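Long-range contact in phosphoribosylaminoimidazole-succinocarboxamide synthase (Pyrococcus horikoshii, PDB 4O86), which catalyses the ATP-dependent joining of L-aspartate to the carboxylate of CAIR, forming SAICAR in de novo purine biosynthesis: residues I170-K175 with R198-K203. Sequence-based numbering, arbitrary orientation.
With CDP (cytidine-5'-diphosphate), chain C; C5P (cytidine-5'-monophosphate), chain D; PO4 (phosphate ion), chain G.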
# COMPACT_ATOMS: atom_id res chain seq x y z
N ILE A 170 3.59 -17.77 -19.44
CA ILE A 170 4.15 -16.81 -18.51
C ILE A 170 3.13 -16.52 -17.40
O ILE A 170 1.99 -16.14 -17.67
CB ILE A 170 4.54 -15.50 -19.21
CG1 ILE A 170 5.50 -15.79 -20.37
CG2 ILE A 170 5.16 -14.52 -18.21
CD1 ILE A 170 5.69 -14.62 -21.31
N LEU A 171 3.56 -16.70 -16.16
CA LEU A 171 2.77 -16.31 -15.01
C LEU A 171 3.01 -14.82 -14.75
O LEU A 171 4.04 -14.42 -14.20
CB LEU A 171 3.10 -17.18 -13.81
CG LEU A 171 2.38 -16.92 -12.48
CD1 LEU A 171 0.88 -17.15 -12.56
CD2 LEU A 171 3.01 -17.83 -11.43
N VAL A 172 2.04 -14.01 -15.15
CA VAL A 172 2.18 -12.56 -15.09
C VAL A 172 2.01 -12.04 -13.64
O VAL A 172 2.89 -11.34 -13.11
CB VAL A 172 1.20 -11.91 -16.11
CG1 VAL A 172 1.02 -10.42 -15.86
CG2 VAL A 172 1.71 -12.18 -17.52
N ASP A 173 0.91 -12.43 -13.01
CA ASP A 173 0.68 -12.15 -11.58
C ASP A 173 -0.42 -13.09 -11.13
O ASP A 173 -0.94 -13.84 -11.96
CB ASP A 173 0.25 -10.69 -11.35
CG ASP A 173 -0.96 -10.28 -12.21
OD1 ASP A 173 -1.84 -11.11 -12.45
OD2 ASP A 173 -1.02 -9.11 -12.62
N PHE A 174 -0.75 -13.07 -9.84
CA PHE A 174 -1.81 -13.93 -9.31
C PHE A 174 -2.16 -13.55 -7.88
O PHE A 174 -1.38 -12.88 -7.21
CB PHE A 174 -1.44 -15.43 -9.38
CG PHE A 174 -0.19 -15.80 -8.60
CD1 PHE A 174 -0.30 -16.38 -7.34
CD2 PHE A 174 1.08 -15.59 -9.14
CE1 PHE A 174 0.83 -16.73 -6.61
CE2 PHE A 174 2.22 -15.93 -8.41
CZ PHE A 174 2.10 -16.50 -7.15
N LYS A 175 -3.33 -13.98 -7.43
CA LYS A 175 -3.79 -13.71 -6.08
C LYS A 175 -3.92 -15.01 -5.27
O LYS A 175 -4.46 -16.00 -5.75
CB LYS A 175 -5.13 -12.98 -6.12
CG LYS A 175 -5.70 -12.56 -4.76
CD LYS A 175 -6.62 -13.61 -4.14
CE LYS A 175 -7.93 -13.76 -4.92
NZ LYS A 175 -8.78 -14.90 -4.43
N ARG A 198 -2.96 -14.16 -13.92
CA ARG A 198 -2.72 -13.79 -15.31
C ARG A 198 -1.74 -14.78 -15.94
O ARG A 198 -0.62 -14.95 -15.45
CB ARG A 198 -2.25 -12.34 -15.46
CG ARG A 198 -3.40 -11.33 -15.39
CD ARG A 198 -2.96 -9.89 -15.65
NE ARG A 198 -4.10 -8.98 -15.55
CZ ARG A 198 -4.37 -8.20 -14.50
NH1 ARG A 198 -3.56 -8.15 -13.45
NH2 ARG A 198 -5.46 -7.44 -14.53
N PHE A 199 -2.22 -15.45 -16.98
CA PHE A 199 -1.42 -16.36 -17.79
C PHE A 199 -1.32 -15.80 -19.21
O PHE A 199 -2.35 -15.53 -19.84
CB PHE A 199 -2.08 -17.75 -17.89
CG PHE A 199 -2.36 -18.42 -16.57
CD1 PHE A 199 -1.35 -18.59 -15.61
CD2 PHE A 199 -3.62 -18.95 -16.30
CE1 PHE A 199 -1.62 -19.24 -14.41
CE2 PHE A 199 -3.88 -19.62 -15.11
CZ PHE A 199 -2.88 -19.76 -14.16
N TRP A 200 -0.10 -15.64 -19.71
CA TRP A 200 0.14 -15.24 -21.10
C TRP A 200 0.85 -16.30 -21.88
O TRP A 200 1.80 -16.92 -21.37
CB TRP A 200 0.98 -13.97 -21.20
CG TRP A 200 0.31 -12.70 -20.76
CD1 TRP A 200 -1.00 -12.52 -20.35
CD2 TRP A 200 0.92 -11.36 -20.70
NE1 TRP A 200 -1.24 -11.20 -20.02
CE2 TRP A 200 -0.12 -10.46 -20.21
CE3 TRP A 200 2.19 -10.85 -20.97
CZ2 TRP A 200 0.11 -9.10 -20.02
CZ3 TRP A 200 2.41 -9.48 -20.77
CH2 TRP A 200 1.40 -8.63 -20.31
N ASP A 201 0.44 -16.51 -23.12
CA ASP A 201 1.22 -17.38 -24.01
C ASP A 201 2.61 -16.78 -24.17
O ASP A 201 2.74 -15.58 -24.43
CB ASP A 201 0.55 -17.54 -25.37
CG ASP A 201 1.46 -18.24 -26.37
OD1 ASP A 201 1.61 -19.47 -26.26
OD2 ASP A 201 2.05 -17.56 -27.23
N ALA A 202 3.65 -17.60 -24.01
CA ALA A 202 5.06 -17.14 -24.05
C ALA A 202 5.47 -16.51 -25.38
O ALA A 202 6.29 -15.58 -25.41
CB ALA A 202 6.01 -18.29 -23.70
N LYS A 203 4.92 -17.02 -26.47
CA LYS A 203 5.27 -16.57 -27.80
C LYS A 203 4.51 -15.30 -28.18
O LYS A 203 5.10 -14.24 -28.41
CB LYS A 203 5.01 -17.71 -28.80
CG LYS A 203 5.40 -17.40 -30.23
O3B CDP C . -8.44 -5.23 -11.17
PB CDP C . -7.40 -6.26 -11.49
O1B CDP C . -7.94 -7.68 -11.47
O2B CDP C . -6.53 -5.94 -12.68
O3A CDP C . -6.41 -6.19 -10.21
PA CDP C . -4.83 -6.52 -10.24
O1A CDP C . -4.23 -6.04 -8.94
O2A CDP C . -4.20 -6.01 -11.52
O5' CDP C . -4.82 -8.13 -10.26
C5' CDP C . -3.71 -8.87 -9.76
C4' CDP C . -4.00 -10.36 -9.88
O4' CDP C . -4.84 -10.78 -8.81
C3' CDP C . -4.76 -10.66 -11.16
O3' CDP C . -4.29 -11.90 -11.70
C2' CDP C . -6.20 -10.81 -10.75
O2' CDP C . -6.80 -11.81 -11.59
C1' CDP C . -6.09 -11.27 -9.31
N1 CDP C . -7.16 -10.74 -8.44
C2 CDP C . -8.14 -11.62 -7.92
O2 CDP C . -8.10 -12.83 -8.21
N3 CDP C . -9.11 -11.13 -7.11
C4 CDP C . -9.15 -9.82 -6.79
N4 CDP C . -10.13 -9.35 -5.98
C5 CDP C . -8.19 -8.94 -7.29
C6 CDP C . -7.19 -9.44 -8.12
O3P C5P D . -6.27 -6.14 -10.53
P C5P D . -4.84 -6.46 -10.20
O1P C5P D . -3.87 -6.30 -11.35
O2P C5P D . -4.34 -5.82 -8.93
O5' C5P D . -4.87 -8.05 -9.95
C5' C5P D . -3.66 -8.80 -9.79
C4' C5P D . -3.96 -10.29 -9.89
O4' C5P D . -4.78 -10.71 -8.80
C3' C5P D . -4.75 -10.60 -11.15
O3' C5P D . -4.27 -11.84 -11.70
C2' C5P D . -6.17 -10.79 -10.71
O2' C5P D . -6.76 -11.81 -11.53
C1' C5P D . -6.03 -11.23 -9.26
N1 C5P D . -7.10 -10.73 -8.38
C2 C5P D . -8.10 -11.61 -7.91
N3 C5P D . -9.07 -11.15 -7.09
C4 C5P D . -9.09 -9.85 -6.71
C5 C5P D . -8.11 -8.97 -7.16
C6 C5P D . -7.11 -9.44 -8.01
O2 C5P D . -8.09 -12.81 -8.25
N4 C5P D . -10.06 -9.40 -5.89
P PO4 G . -11.87 -12.45 -4.95
O1 PO4 G . -11.52 -11.04 -4.57
O2 PO4 G . -11.04 -12.92 -6.13
O3 PO4 G . -11.57 -13.37 -3.80
O4 PO4 G . -13.34 -12.49 -5.31
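Arg198 and Asp173 form a buried salt bridge, NH1 to OD2 at 2.8 Å. OD2 is met on its syn side, and it lies close to the guanidinium plane; the two flat groups are turned 66° apart. Arg198 reaches it with a chain extended from CG to NE. CDP and C5P are alternative occupants of one site. With C5P, Arg198 NH1 donates a hydrogen bond to O1P at 2.8 Å; with CDP, Arg198 NH2 donates one to O2B at 2.6 Å. NE pairs with Asp211. A leucine in place of Arg198 would probably leave Asp173 OD2 without this partner and the phosphates without these donors. Asp173 OD1 lies 2.7 Å from CDP O3'.

Backbone hydrogen bonds join the antiparallel strands. Ile170 and Trp200 exchange two, each with an N-H...O angle of 169°. Val172 N bonds to Arg198 O and Arg198 N to Asp173 O, so Val172 and Asp173 both lie opposite Arg198, a beta bulge. Val172 CG2 sits over one face of Trp200, 3.5 Å from the centroid of its five-membered ring, a CH-pi contact. Leu171 CD1 touches Phe199 CE1 obliquely at 3.7 Å, beside helix 143-165. The bulged end of this strand pair lines the nucleotide pocket, consistent with the phosphoribosyl site for CAIR.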